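Long-range contacts in carbohydrate deacetylase Agd3 (Neosartorya fumigata, PDB 6NWZ), which deacetylates the exopolysaccharide galactosaminogalactan as a zinc-binding carbohydrate esterase, a step required for biofilm formation by the fungus: residues Asp255-Val260 with Val300-Asn305; Asp262-Asn267 with Tyr497-Thr502; Ser269-Thr274 with His546-Arg551; Val275-Gly280 with Asn552-Pro557; Asn307-Gln312 with Ala363-Asp368. One frame throughout, in Å; residues are numbered along the deposited sequence.

Contact 1. Residues Asp255-Val260 with Val300-Asn305. With ZN (zinc ion), chain L; ZN (zinc ion), chain M.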
# COMPACT_ATOMS: atom_id res chain seq x y z
N ASP A 255 9.16 -15.65 -4.82
CA ASP A 255 8.95 -16.45 -6.02
C ASP A 255 10.07 -17.48 -6.19
O ASP A 255 11.13 -17.39 -5.57
CB ASP A 255 8.89 -15.55 -7.26
CG ASP A 255 7.72 -14.58 -7.24
OD1 ASP A 255 6.89 -14.62 -6.31
OD2 ASP A 255 7.63 -13.76 -8.18
N ASP A 256 9.80 -18.47 -7.04
CA ASP A 256 10.81 -19.40 -7.54
C ASP A 256 11.29 -20.40 -6.49
O ASP A 256 12.40 -20.93 -6.60
CB ASP A 256 12.02 -18.65 -8.13
CG ASP A 256 11.65 -17.77 -9.30
OD1 ASP A 256 10.45 -17.68 -9.64
OD2 ASP A 256 12.57 -17.17 -9.90
N MET A 257 10.47 -20.68 -5.48
CA MET A 257 10.87 -21.67 -4.48
C MET A 257 10.96 -23.05 -5.11
O MET A 257 10.08 -23.46 -5.88
CB MET A 257 9.89 -21.68 -3.31
CG MET A 257 10.30 -22.63 -2.18
SD MET A 257 11.88 -22.25 -1.39
CE MET A 257 11.58 -20.58 -0.81
N PHE A 258 12.03 -23.77 -4.76
CA PHE A 258 12.47 -25.07 -5.24
C PHE A 258 13.22 -24.96 -6.57
O PHE A 258 13.75 -25.97 -7.03
CB PHE A 258 11.32 -26.10 -5.39
CG PHE A 258 10.76 -26.57 -4.08
CD1 PHE A 258 11.29 -27.68 -3.45
CD2 PHE A 258 9.70 -25.91 -3.49
CE1 PHE A 258 10.78 -28.12 -2.24
CE2 PHE A 258 9.18 -26.35 -2.29
CZ PHE A 258 9.72 -27.45 -1.66
N LEU A 259 13.28 -23.79 -7.19
CA LEU A 259 14.02 -23.62 -8.43
C LEU A 259 15.47 -23.22 -8.15
O LEU A 259 15.82 -22.79 -7.05
CB LEU A 259 13.37 -22.56 -9.32
CG LEU A 259 11.99 -22.84 -9.92
CD1 LEU A 259 11.56 -21.70 -10.83
CD2 LEU A 259 11.99 -24.16 -10.67
N VAL A 260 16.30 -23.37 -9.17
CA VAL A 260 17.66 -22.84 -9.19
C VAL A 260 17.67 -21.62 -10.10
O VAL A 260 17.16 -21.67 -11.22
CB VAL A 260 18.67 -23.89 -9.67
CG1 VAL A 260 20.07 -23.30 -9.75
CG2 VAL A 260 18.66 -25.10 -8.77
N VAL A 300 5.81 -14.69 5.96
CA VAL A 300 6.40 -14.69 4.63
C VAL A 300 5.64 -15.68 3.76
O VAL A 300 5.48 -16.85 4.13
CB VAL A 300 7.89 -15.05 4.69
CG1 VAL A 300 8.50 -14.99 3.30
CG2 VAL A 300 8.62 -14.12 5.65
N GLU A 301 5.18 -15.21 2.60
CA GLU A 301 4.42 -16.02 1.65
C GLU A 301 5.31 -16.47 0.51
O GLU A 301 6.07 -15.68 -0.05
CB GLU A 301 3.22 -15.23 1.10
CG GLU A 301 2.15 -16.09 0.45
CD GLU A 301 0.92 -15.29 0.06
OE1 GLU A 301 1.08 -14.11 -0.33
OE2 GLU A 301 -0.20 -15.83 0.16
N VAL A 302 5.19 -17.75 0.15
CA VAL A 302 6.12 -18.41 -0.75
C VAL A 302 5.36 -18.93 -1.97
O VAL A 302 4.28 -19.52 -1.84
CB VAL A 302 6.86 -19.56 -0.04
CG1 VAL A 302 7.77 -20.28 -1.01
CG2 VAL A 302 7.65 -19.01 1.13
N GLY A 303 5.93 -18.71 -3.16
CA GLY A 303 5.40 -19.25 -4.39
C GLY A 303 6.27 -20.38 -4.89
O GLY A 303 7.46 -20.19 -5.15
N HIS A 304 5.67 -21.56 -5.02
CA HIS A 304 6.40 -22.79 -5.28
C HIS A 304 6.36 -23.18 -6.75
O HIS A 304 5.38 -22.93 -7.45
CB HIS A 304 5.83 -23.95 -4.45
CG HIS A 304 5.86 -23.72 -2.97
ND1 HIS A 304 7.01 -23.83 -2.23
CD2 HIS A 304 4.87 -23.38 -2.10
CE1 HIS A 304 6.73 -23.58 -0.96
NE2 HIS A 304 5.45 -23.30 -0.86
N ASN A 305 7.44 -23.82 -7.21
CA ASN A 305 7.49 -24.47 -8.51
C ASN A 305 7.76 -25.95 -8.27
O ASN A 305 8.89 -26.34 -7.98
CB ASN A 305 8.56 -23.85 -9.40
CG ASN A 305 8.32 -22.39 -9.67
OD1 ASN A 305 8.83 -21.52 -8.96
ND2 ASN A 305 7.53 -22.11 -10.70
ZN ZN L . 9.38 -16.76 -11.03
ZN ZN M . 9.03 -13.35 -10.14

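Contact 2. Residues Asp262-Asn267 with Tyr497-Thr502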
# COMPACT_ATOMS: atom_id res chain seq x y z
N ASP A 262 20.06 -18.39 -11.80
CA ASP A 262 21.41 -17.98 -12.14
C ASP A 262 21.72 -16.63 -11.50
O ASP A 262 20.98 -15.66 -11.69
CB ASP A 262 21.58 -17.89 -13.66
CG ASP A 262 21.30 -19.21 -14.36
OD1 ASP A 262 22.05 -20.18 -14.14
OD2 ASP A 262 20.32 -19.28 -15.14
N ILE A 263 22.81 -16.57 -10.75
CA ILE A 263 23.19 -15.36 -10.03
C ILE A 263 23.81 -14.37 -11.01
O ILE A 263 24.42 -14.74 -12.02
CB ILE A 263 24.15 -15.73 -8.88
CG1 ILE A 263 23.44 -16.69 -7.92
CG2 ILE A 263 24.64 -14.49 -8.14
CD1 ILE A 263 22.07 -16.19 -7.45
N TYR A 264 23.65 -13.08 -10.71
CA TYR A 264 24.02 -12.01 -11.63
C TYR A 264 25.50 -11.61 -11.52
O TYR A 264 26.21 -11.61 -12.53
CB TYR A 264 23.12 -10.79 -11.41
CG TYR A 264 23.52 -9.59 -12.24
CD1 TYR A 264 23.14 -9.50 -13.57
CD2 TYR A 264 24.27 -8.56 -11.69
CE1 TYR A 264 23.51 -8.41 -14.34
CE2 TYR A 264 24.64 -7.47 -12.45
CZ TYR A 264 24.25 -7.40 -13.78
OH TYR A 264 24.61 -6.31 -14.54
N TYR A 265 25.97 -11.24 -10.31
CA TYR A 265 27.30 -10.64 -10.23
C TYR A 265 28.40 -11.67 -10.44
O TYR A 265 29.15 -11.54 -11.42
CB TYR A 265 27.46 -9.87 -8.91
CG TYR A 265 28.87 -9.33 -8.75
CD1 TYR A 265 29.39 -8.40 -9.64
CD2 TYR A 265 29.68 -9.76 -7.71
CE1 TYR A 265 30.67 -7.92 -9.50
CE2 TYR A 265 30.97 -9.28 -7.56
CZ TYR A 265 31.46 -8.36 -8.46
OH TYR A 265 32.74 -7.86 -8.35
N PRO A 266 28.57 -12.70 -9.59
CA PRO A 266 29.53 -13.74 -9.96
C PRO A 266 28.96 -14.56 -11.11
O PRO A 266 28.36 -15.61 -10.88
CB PRO A 266 29.69 -14.56 -8.67
CG PRO A 266 29.01 -13.76 -7.59
CD PRO A 266 27.92 -13.02 -8.30
N ASN A 267 29.13 -14.06 -12.33
CA ASN A 267 28.48 -14.67 -13.49
C ASN A 267 28.87 -16.13 -13.62
O ASN A 267 30.00 -16.53 -13.32
CB ASN A 267 28.86 -13.91 -14.76
CG ASN A 267 28.10 -14.40 -15.98
OD1 ASN A 267 26.96 -14.85 -15.87
ND2 ASN A 267 28.73 -14.31 -17.15
N TYR A 497 17.00 -7.66 -6.44
CA TYR A 497 16.68 -8.22 -7.75
C TYR A 497 16.54 -9.74 -7.69
O TYR A 497 17.07 -10.42 -6.81
CB TYR A 497 17.73 -7.81 -8.77
CG TYR A 497 17.81 -6.32 -8.99
CD1 TYR A 497 16.77 -5.64 -9.63
CD2 TYR A 497 18.90 -5.58 -8.55
CE1 TYR A 497 16.83 -4.27 -9.83
CE2 TYR A 497 18.96 -4.21 -8.75
CZ TYR A 497 17.92 -3.56 -9.39
OH TYR A 497 17.97 -2.20 -9.60
N TYR A 498 15.82 -10.27 -8.69
CA TYR A 498 15.40 -11.67 -8.66
C TYR A 498 16.57 -12.63 -8.76
O TYR A 498 16.47 -13.78 -8.31
CB TYR A 498 14.42 -11.94 -9.81
CG TYR A 498 15.10 -12.26 -11.12
CD1 TYR A 498 15.65 -11.26 -11.91
CD2 TYR A 498 15.18 -13.58 -11.58
CE1 TYR A 498 16.27 -11.56 -13.12
CE2 TYR A 498 15.80 -13.88 -12.78
CZ TYR A 498 16.34 -12.87 -13.55
OH TYR A 498 16.95 -13.17 -14.74
N ASN A 499 17.67 -12.21 -9.37
CA ASN A 499 18.80 -13.08 -9.65
C ASN A 499 20.01 -12.71 -8.79
O ASN A 499 21.16 -12.81 -9.23
CB ASN A 499 19.16 -13.04 -11.13
CG ASN A 499 19.44 -11.63 -11.64
OD1 ASN A 499 19.02 -10.65 -11.03
ND2 ASN A 499 20.14 -11.53 -12.76
N CYS A 500 19.75 -12.28 -7.56
CA CYS A 500 20.81 -11.86 -6.65
C CYS A 500 20.66 -12.53 -5.30
O CYS A 500 19.54 -12.72 -4.80
CB CYS A 500 20.81 -10.34 -6.48
SG CYS A 500 21.74 -9.51 -7.77
N ASP A 501 21.80 -12.87 -4.70
CA ASP A 501 21.84 -13.55 -3.41
C ASP A 501 22.76 -12.89 -2.39
O ASP A 501 22.86 -13.38 -1.26
CB ASP A 501 22.26 -15.01 -3.60
CG ASP A 501 23.64 -15.15 -4.22
OD1 ASP A 501 24.09 -14.18 -4.87
OD2 ASP A 501 24.26 -16.22 -4.08
N THR A 502 23.42 -11.80 -2.75
CA THR A 502 24.34 -11.09 -1.86
C THR A 502 24.12 -9.60 -2.01
O THR A 502 23.58 -9.14 -3.03
CB THR A 502 25.80 -11.42 -2.16
OG1 THR A 502 26.12 -10.97 -3.49
CG2 THR A 502 26.06 -12.91 -2.05

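Contact 3. Residues Ser269-Thr274 with His546-Arg551. With ZN (zinc ion), chain M.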
# COMPACT_ATOMS: atom_id res chain seq x y z
N SER A 269 27.50 -18.52 -11.83
CA SER A 269 27.18 -19.19 -10.59
C SER A 269 25.67 -19.34 -10.44
O SER A 269 24.89 -18.53 -10.95
CB SER A 269 27.74 -18.42 -9.39
OG SER A 269 27.12 -17.16 -9.25
N THR A 270 25.26 -20.39 -9.74
CA THR A 270 23.86 -20.69 -9.50
C THR A 270 23.63 -20.86 -8.01
O THR A 270 24.52 -21.27 -7.27
CB THR A 270 23.42 -21.96 -10.24
OG1 THR A 270 24.09 -23.09 -9.66
CG2 THR A 270 23.79 -21.87 -11.71
N PHE A 271 22.41 -20.54 -7.57
CA PHE A 271 22.06 -20.72 -6.17
C PHE A 271 20.67 -21.33 -6.04
O PHE A 271 19.75 -20.99 -6.80
CB PHE A 271 22.11 -19.40 -5.39
CG PHE A 271 21.76 -19.55 -3.94
CD1 PHE A 271 22.65 -20.15 -3.06
CD2 PHE A 271 20.53 -19.14 -3.47
CE1 PHE A 271 22.33 -20.30 -1.73
CE2 PHE A 271 20.20 -19.29 -2.13
CZ PHE A 271 21.09 -19.88 -1.26
N ARG A 272 20.54 -22.25 -5.09
CA ARG A 272 19.26 -22.82 -4.67
C ARG A 272 19.22 -22.80 -3.15
O ARG A 272 20.12 -23.32 -2.49
CB ARG A 272 19.08 -24.26 -5.18
CG ARG A 272 17.74 -24.89 -4.81
CD ARG A 272 17.66 -26.32 -5.30
NE ARG A 272 16.29 -26.83 -5.38
CZ ARG A 272 15.77 -27.69 -4.52
NH1 ARG A 272 16.49 -28.14 -3.51
NH2 ARG A 272 14.51 -28.10 -4.67
N ILE A 273 18.17 -22.19 -2.59
CA ILE A 273 18.03 -22.02 -1.15
C ILE A 273 18.18 -23.37 -0.46
O ILE A 273 17.80 -24.41 -1.02
CB ILE A 273 16.69 -21.33 -0.81
CG1 ILE A 273 16.79 -20.59 0.53
CG2 ILE A 273 15.54 -22.33 -0.80
CD1 ILE A 273 17.68 -19.36 0.48
N THR A 274 18.75 -23.38 0.74
CA THR A 274 19.01 -24.62 1.46
C THR A 274 18.15 -24.70 2.72
O THR A 274 17.45 -23.76 3.09
CB THR A 274 20.49 -24.75 1.82
OG1 THR A 274 20.85 -23.73 2.75
CG2 THR A 274 21.35 -24.61 0.57
N HIS A 546 12.42 -13.06 -4.51
CA HIS A 546 12.71 -14.35 -5.12
C HIS A 546 13.58 -15.19 -4.19
O HIS A 546 14.19 -14.67 -3.25
CB HIS A 546 13.39 -14.17 -6.49
CG HIS A 546 12.50 -13.56 -7.52
ND1 HIS A 546 12.11 -12.24 -7.48
CD2 HIS A 546 11.88 -14.10 -8.59
CE1 HIS A 546 11.31 -11.98 -8.49
NE2 HIS A 546 11.15 -13.10 -9.19
N GLN A 547 13.62 -16.49 -4.47
CA GLN A 547 14.20 -17.44 -3.52
C GLN A 547 15.67 -17.17 -3.26
O GLN A 547 16.15 -17.36 -2.13
CB GLN A 547 13.99 -18.88 -4.02
CG GLN A 547 14.68 -19.20 -5.35
CD GLN A 547 16.10 -19.73 -5.18
OE1 GLN A 547 16.45 -20.28 -4.13
NE2 GLN A 547 16.91 -19.58 -6.21
N ALA A 548 16.41 -16.72 -4.28
CA ALA A 548 17.82 -16.42 -4.09
C ALA A 548 18.05 -15.31 -3.07
O ALA A 548 19.14 -15.23 -2.50
CB ALA A 548 18.46 -16.06 -5.43
N ASN A 549 17.05 -14.46 -2.83
CA ASN A 549 17.21 -13.35 -1.90
C ASN A 549 17.23 -13.78 -0.44
O ASN A 549 17.57 -12.96 0.43
CB ASN A 549 16.08 -12.32 -2.08
CG ASN A 549 15.95 -11.84 -3.52
OD1 ASN A 549 14.87 -11.46 -3.96
ND2 ASN A 549 17.06 -11.86 -4.26
N LEU A 550 16.88 -15.03 -0.13
CA LEU A 550 16.83 -15.50 1.24
C LEU A 550 18.15 -16.09 1.72
O LEU A 550 18.21 -16.59 2.85
CB LEU A 550 15.71 -16.55 1.40
CG LEU A 550 14.29 -16.19 0.95
CD1 LEU A 550 13.30 -17.22 1.45
CD2 LEU A 550 13.89 -14.81 1.41
N ARG A 551 19.20 -16.04 0.91
CA ARG A 551 20.47 -16.62 1.28
C ARG A 551 21.03 -15.92 2.51
O ARG A 551 21.30 -14.72 2.49
CB ARG A 551 21.47 -16.53 0.13
CG ARG A 551 22.72 -17.35 0.37
CD ARG A 551 23.89 -16.85 -0.45
NE ARG A 551 25.02 -17.77 -0.38
CZ ARG A 551 25.53 -18.41 -1.43
NH1 ARG A 551 25.03 -18.21 -2.64
NH2 ARG A 551 26.56 -19.23 -1.27
ZN ZN M . 9.03 -13.35 -10.14

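Contact 4. Residues Val275-Gly280 with Asn552-Pro557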
# COMPACT_ATOMS: atom_id res chain seq x y z
N VAL A 275 18.23 -25.86 3.38
CA VAL A 275 17.51 -26.05 4.63
C VAL A 275 18.08 -25.15 5.72
O VAL A 275 17.34 -24.60 6.54
CB VAL A 275 17.54 -27.54 5.04
CG1 VAL A 275 17.10 -27.71 6.48
CG2 VAL A 275 16.66 -28.36 4.10
N GLU A 276 19.41 -24.99 5.76
CA GLU A 276 20.01 -24.10 6.75
C GLU A 276 19.57 -22.66 6.53
O GLU A 276 19.26 -21.94 7.48
CB GLU A 276 21.53 -24.21 6.70
CG GLU A 276 22.09 -25.60 7.02
CD GLU A 276 22.01 -26.57 5.85
OE1 GLU A 276 21.75 -26.12 4.71
OE2 GLU A 276 22.21 -27.78 6.07
N ASP A 277 19.53 -22.23 5.26
CA ASP A 277 19.00 -20.91 4.93
C ASP A 277 17.60 -20.72 5.49
O ASP A 277 17.30 -19.72 6.15
CB ASP A 277 19.00 -20.71 3.41
CG ASP A 277 20.38 -20.41 2.85
OD1 ASP A 277 21.13 -19.65 3.48
OD2 ASP A 277 20.70 -20.94 1.77
N MET A 278 16.72 -21.69 5.22
CA MET A 278 15.32 -21.57 5.64
C MET A 278 15.17 -21.59 7.16
O MET A 278 14.30 -20.90 7.70
CB MET A 278 14.48 -22.68 5.00
CG MET A 278 14.27 -22.52 3.49
SD MET A 278 13.62 -20.91 2.97
CE MET A 278 12.28 -20.68 4.12
N ASN A 279 16.01 -22.36 7.86
CA ASN A 279 15.97 -22.33 9.32
C ASN A 279 16.31 -20.94 9.85
O ASN A 279 15.77 -20.51 10.87
CB ASN A 279 16.92 -23.38 9.90
CG ASN A 279 16.30 -24.76 9.94
OD1 ASN A 279 15.09 -24.90 10.10
ND2 ASN A 279 17.13 -25.79 9.78
N GLY A 280 17.22 -20.24 9.17
CA GLY A 280 17.52 -18.87 9.56
C GLY A 280 16.33 -17.94 9.36
O GLY A 280 16.05 -17.09 10.21
N ASN A 552 21.20 -16.68 3.59
CA ASN A 552 21.70 -16.13 4.86
C ASN A 552 22.62 -17.07 5.62
O ASN A 552 23.51 -16.58 6.33
CB ASN A 552 20.51 -15.74 5.77
CG ASN A 552 19.77 -16.96 6.30
OD1 ASN A 552 20.06 -17.45 7.39
ND2 ASN A 552 18.79 -17.43 5.54
N ALA A 553 22.46 -18.39 5.52
CA ALA A 553 23.18 -19.30 6.39
C ALA A 553 24.69 -19.19 6.23
O ALA A 553 25.43 -19.43 7.19
CB ALA A 553 22.73 -20.74 6.13
N ASP A 554 25.16 -18.80 5.05
CA ASP A 554 26.59 -18.83 4.75
C ASP A 554 27.09 -17.49 4.21
O ASP A 554 28.10 -17.47 3.49
CB ASP A 554 26.90 -19.95 3.76
CG ASP A 554 26.16 -19.79 2.43
OD1 ASP A 554 24.92 -19.65 2.44
OD2 ASP A 554 26.82 -19.80 1.38
N VAL A 555 26.42 -16.39 4.53
CA VAL A 555 26.78 -15.10 3.96
C VAL A 555 27.66 -14.36 4.95
O VAL A 555 27.70 -14.64 6.15
CB VAL A 555 25.53 -14.26 3.59
CG1 VAL A 555 24.55 -15.09 2.78
CG2 VAL A 555 24.87 -13.67 4.83
N THR A 556 28.41 -13.39 4.42
CA THR A 556 29.20 -12.52 5.27
C THR A 556 28.27 -11.64 6.10
O THR A 556 27.34 -11.05 5.54
CB THR A 556 30.14 -11.66 4.43
OG1 THR A 556 31.18 -12.47 3.88
CG2 THR A 556 30.75 -10.56 5.28
N PRO A 557 28.47 -11.54 7.41
CA PRO A 557 27.60 -10.70 8.23
C PRO A 557 27.64 -9.25 7.76
O PRO A 557 28.68 -8.74 7.35
CB PRO A 557 28.18 -10.85 9.64
CG PRO A 557 28.85 -12.18 9.61
CD PRO A 557 29.42 -12.31 8.23

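Contact 5. Residues Asn307-Gln312 with Ala363-Asp368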
# COMPACT_ATOMS: atom_id res chain seq x y z
N ASN A 307 8.08 -28.52 -10.15
CA ASN A 307 9.04 -29.22 -10.99
C ASN A 307 10.46 -29.08 -10.46
O ASN A 307 11.29 -29.97 -10.66
CB ASN A 307 8.95 -28.70 -12.43
CG ASN A 307 9.75 -29.55 -13.41
OD1 ASN A 307 9.44 -30.72 -13.64
ND2 ASN A 307 10.78 -28.95 -14.00
N GLY A 308 10.76 -27.97 -9.77
CA GLY A 308 12.05 -27.84 -9.13
C GLY A 308 12.28 -28.87 -8.04
O GLY A 308 13.42 -29.23 -7.74
N ASN A 309 11.19 -29.36 -7.44
CA ASN A 309 11.32 -30.44 -6.46
C ASN A 309 11.63 -31.76 -7.13
O ASN A 309 12.48 -32.53 -6.65
CB ASN A 309 10.04 -30.53 -5.63
CG ASN A 309 10.00 -31.77 -4.75
OD1 ASN A 309 9.10 -32.59 -4.87
ND2 ASN A 309 10.98 -31.90 -3.87
N ILE A 310 10.98 -32.05 -8.26
CA ILE A 310 11.23 -33.31 -8.95
C ILE A 310 12.63 -33.32 -9.55
O ILE A 310 13.33 -34.34 -9.53
CB ILE A 310 10.15 -33.56 -10.02
CG1 ILE A 310 8.75 -33.44 -9.41
CG2 ILE A 310 10.35 -34.93 -10.66
CD1 ILE A 310 8.45 -34.47 -8.35
N GLU A 311 13.07 -32.18 -10.10
CA GLU A 311 14.38 -32.14 -10.74
C GLU A 311 15.50 -32.31 -9.72
O GLU A 311 16.51 -32.97 -10.00
CB GLU A 311 14.56 -30.84 -11.52
CG GLU A 311 13.64 -30.71 -12.73
CD GLU A 311 14.11 -29.67 -13.72
OE1 GLU A 311 14.21 -29.99 -14.93
OE2 GLU A 311 14.39 -28.53 -13.30
N GLN A 312 15.34 -31.73 -8.53
CA GLN A 312 16.34 -31.91 -7.49
C GLN A 312 16.42 -33.37 -7.04
O GLN A 312 17.52 -33.92 -6.91
CB GLN A 312 16.04 -31.00 -6.31
CG GLN A 312 16.93 -31.22 -5.10
CD GLN A 312 18.40 -30.99 -5.40
OE1 GLN A 312 18.82 -29.87 -5.70
NE2 GLN A 312 19.20 -32.05 -5.33
N ALA A 363 7.67 -40.86 -2.38
CA ALA A 363 9.07 -41.17 -2.09
C ALA A 363 10.02 -40.40 -3.00
O ALA A 363 11.12 -40.02 -2.58
CB ALA A 363 9.32 -42.67 -2.22
N CYS A 364 9.62 -40.17 -4.26
CA CYS A 364 10.41 -39.32 -5.14
C CYS A 364 10.58 -37.93 -4.56
O CYS A 364 11.70 -37.42 -4.44
CB CYS A 364 9.76 -39.24 -6.52
SG CYS A 364 10.31 -37.80 -7.47
N THR A 365 9.47 -37.28 -4.19
CA THR A 365 9.53 -35.91 -3.69
C THR A 365 10.34 -35.82 -2.40
O THR A 365 11.01 -34.81 -2.16
CB THR A 365 8.12 -35.36 -3.47
OG1 THR A 365 7.48 -36.08 -2.42
CG2 THR A 365 7.29 -35.48 -4.75
N GLN A 366 10.29 -36.86 -1.57
CA GLN A 366 10.99 -36.85 -0.28
C GLN A 366 12.51 -36.87 -0.42
O GLN A 366 13.20 -36.58 0.57
CB GLN A 366 10.54 -38.04 0.57
CG GLN A 366 9.06 -38.04 0.93
CD GLN A 366 8.71 -36.95 1.93
OE1 GLN A 366 9.57 -36.44 2.65
NE2 GLN A 366 7.43 -36.58 1.97
N LEU A 367 13.06 -37.19 -1.59
CA LEU A 367 14.51 -37.18 -1.77
C LEU A 367 15.10 -35.78 -1.74
O LEU A 367 16.33 -35.65 -1.68
CB LEU A 367 14.89 -37.87 -3.08
CG LEU A 367 14.55 -39.35 -3.20
CD1 LEU A 367 15.07 -39.92 -4.51
CD2 LEU A 367 15.09 -40.12 -2.02
N ASP A 368 14.27 -34.74 -1.77
CA ASP A 368 14.72 -33.35 -1.70
C ASP A 368 14.71 -32.90 -0.24
O ASP A 368 13.65 -32.85 0.39
CB ASP A 368 13.80 -32.46 -2.54
CG ASP A 368 14.36 -31.07 -2.79
OD1 ASP A 368 15.13 -30.55 -1.95
OD2 ASP A 368 14.02 -30.49 -3.85

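Contact 1. Residues Asp255-Val260 with Val300-Asn305
M257 is gripped at both backbone polar atoms by the end of the neighbouring strand. Its N donates to G303 O at 3.1 Å, and its O accepts from N305 N at 3.0 Å, the two bonds that flank H304 in a parallel bridge. M257 and F258 are the central residues of a type II turn, D256 to L259, closed by L259 N on D256 O. F258 O accepts from R272 NE, and H304 O from N410 ND2.

M257 CB rests on V302 CG1 at 3.4 Å. With CG anti to the backbone N (chi1 -176°), that atom lies beside H304 ND1, and the chain then bends so that CE returns toward V302 CG1. H304 ND1 sits at the edge of the F258 ring, near its plane, 3.3 Å from F258 CE2. The rings meet rim to rim, planes 51° apart, while H304 NE2 is hydrogen-bonded to H385 ND1. L259 lies across N305, its CD1 3.3 Å from N305 OD1.

The two aspartates before M257 bind different zincs. D256 OD1 holds one at 2.0 Å with H388 and H392. D255 OD2 holds a second at 2.4 Å with H546, and D255 OD1 forms a salt bridge to R491. The Asp-His-His set is as in other polysaccharide deacetylases. Strand bonds thus hold the backbone right after D256, and both aspartates are committed to metal or arginine.

Contact 2. Residues Asp262-Asn267 with Tyr497-Thr502
The backbone of D262-Y264 runs close past the type I turn Y497-C500, with the CA atoms of I263 and N499 5.0 Å apart. No regular strand pairing results. N499 O takes a weak, strongly bent bond from Y264 N (2.9 Å, 128° at the hydrogen) and a CA-H...O contact from I263 CA at 3.4 Å, so one carbonyl serves two neighbouring residues. On the flank, D262 O faces N499 CB.

I263 carries much of the side-chain contact. It crosses D501 at about a right angle, its CG2, anti to the backbone N, meeting D501 OD1 at 3.3 Å and its CD1 lying 3.7 Å from D501 CG. The carboxylate's other oxygen, OD2, is taken by a salt bridge to R551. Y264 places CB 4.1 Å from C500 SG, and its hydroxyl pairs with D512.

The disulfide C500-C505 ties the turn to helix 503-513, whose N-cap is T502. The loop between strands 261-262 and 270-271 is thus held against the start of that helix, with Y264 on C505.

Contact 3. Residues Ser269-Thr274 with His546-Arg551
Q547, directly after the zinc ligand H546, reaches F271-I273 with both ends of its amide. Its OE1 accepts from I273 N at 3.0 Å, in the amide's own carbonyl plane. NE2 donates to F271 O at 3.2 Å from well above that carbonyl's plane. CG sits between the backbone N and carbonyl carbon (chi1 62°), and a bend at chi2 (90°) turns the amide to F271-I273.

A548 follows, its CA at the edge of the F271 ring, 3.9 Å from F271 CD2. L550 then sets its CB 3.6 Å from I273 CD1, the methyl that also meets the F271 ring edge in plane. R551 closes the set with an extended chain, its CG 3.4 Å from F271 CZ. R551 CD lies over one face of the ring, toward its rim, and F271 CE1 over one face of the guanidinium, the planes 26° apart. Besides D501, the cation also pairs with D554.

Chemically, the glutamine acts like a strand neighbour, satisfying one N-H and one C=O of the F271-I273 backbone. It thereby fastens the chain just beyond H546 to the F271-I273 segment.

Contact 4. Residues Val275-Gly280 with Asn552-Pro557
The D277 carboxylate and the N552 amide are the flat groups here. D277 OD1 is approached by two successive backbone N-H groups: A553 N comes nearly head-on to the C-O bond at 2.7 Å, while N552 N arrives from above the carboxylate plane at 3.0 Å. The N552 side chain leaves with CG between its backbone N and carbonyl carbon (chi1 70°), which turns ND2 to D277 O at 2.8 Å and 172°, that oxygen in the amide plane and the donor tilted 25° from the carbonyl plane. ND2 also bonds to L550 O. N552 OD1 lies 3.6 Å from G280 CA, where glycine has no side chain to obstruct it.

Beside these bonds E276 CB touches A553 CB at 3.7 Å. D554 OD1 comes within 3.9 Å of D277 OD1, a like-charge approach probably eased by R551, which pairs with D554 OD2, and by the two N-H groups on D277.

T274 caps the helix at D277 N, so D277 sits in the first turn. D277 OD1 accepts from the first two N-H groups of the type I turn N552 to V555, tying the start of helix 275-289 to the loop between strands 542-546 and 558-560 of the deacetylase domain.

Contact 5. Residues Asn307-Gln312 with Ala363-Asp368
N309 points its amide toward T365 and D368, crossing both side chains at a slant. Its plane lies only 19° from that of the D368 carboxylate. With CG anti to the backbone N (chi1 170°), ND2 reaches the other helix end and makes two long, weak bonds, to T365 O at 3.4 Å and to D368 OD2, also at 3.4 Å. The same nitrogen packs on D368 CB. N309 OD1 faces the other way along T365, 3.3 Å from its CB, and takes its firmer bond from W413 NE1.

Q312 stands at about a right angle to D368, and here the methylenes do the touching: CB is 3.2 Å from D368 OD2, with CG close by, and the Q312 amide is turned 66° from the carboxylate. I310, next to N309 in the helix, touches both C364 SG and T365 CG2 with CD1, 3.9 Å from each. The C364 sulfur ties helix 362-366 to C323 by a disulfide.

D368 works at both oxygens. OD1 caps helix 369-375 at L370 N, while OD2 forms a salt bridge to R272. The weak N309 bonds therefore add to a carboxylate already placed by a helix end and an arginine. Together the N309 and D368 links and the I310 packing hold the end of helix 362-366 against helix 306-313, with a buried charge that R272 probably balances.

Overall arrangement
All five contacts lie in the deacetylase domain. Contacts 1, 2, 3 and 5 are largely buried, whereas contact 4 is partly exposed and away from the zinc sites. Contacts 1 and 3 share a zinc, through D255 and H546, and also touch directly where R272 bonds to F258 O. That arginine continues to D368, so it links them to contact 5. R551 ties contacts 2 and 3 by its salt bridge to D501. Contacts 3 and 4 follow one another along both segments. The chemistry shifts with position: strand bonds and metal in contact 1, side-chain amide or carboxylate on backbone in contacts 3 and 4, and mostly weak bonds beside disulfides in contacts 2 and 5.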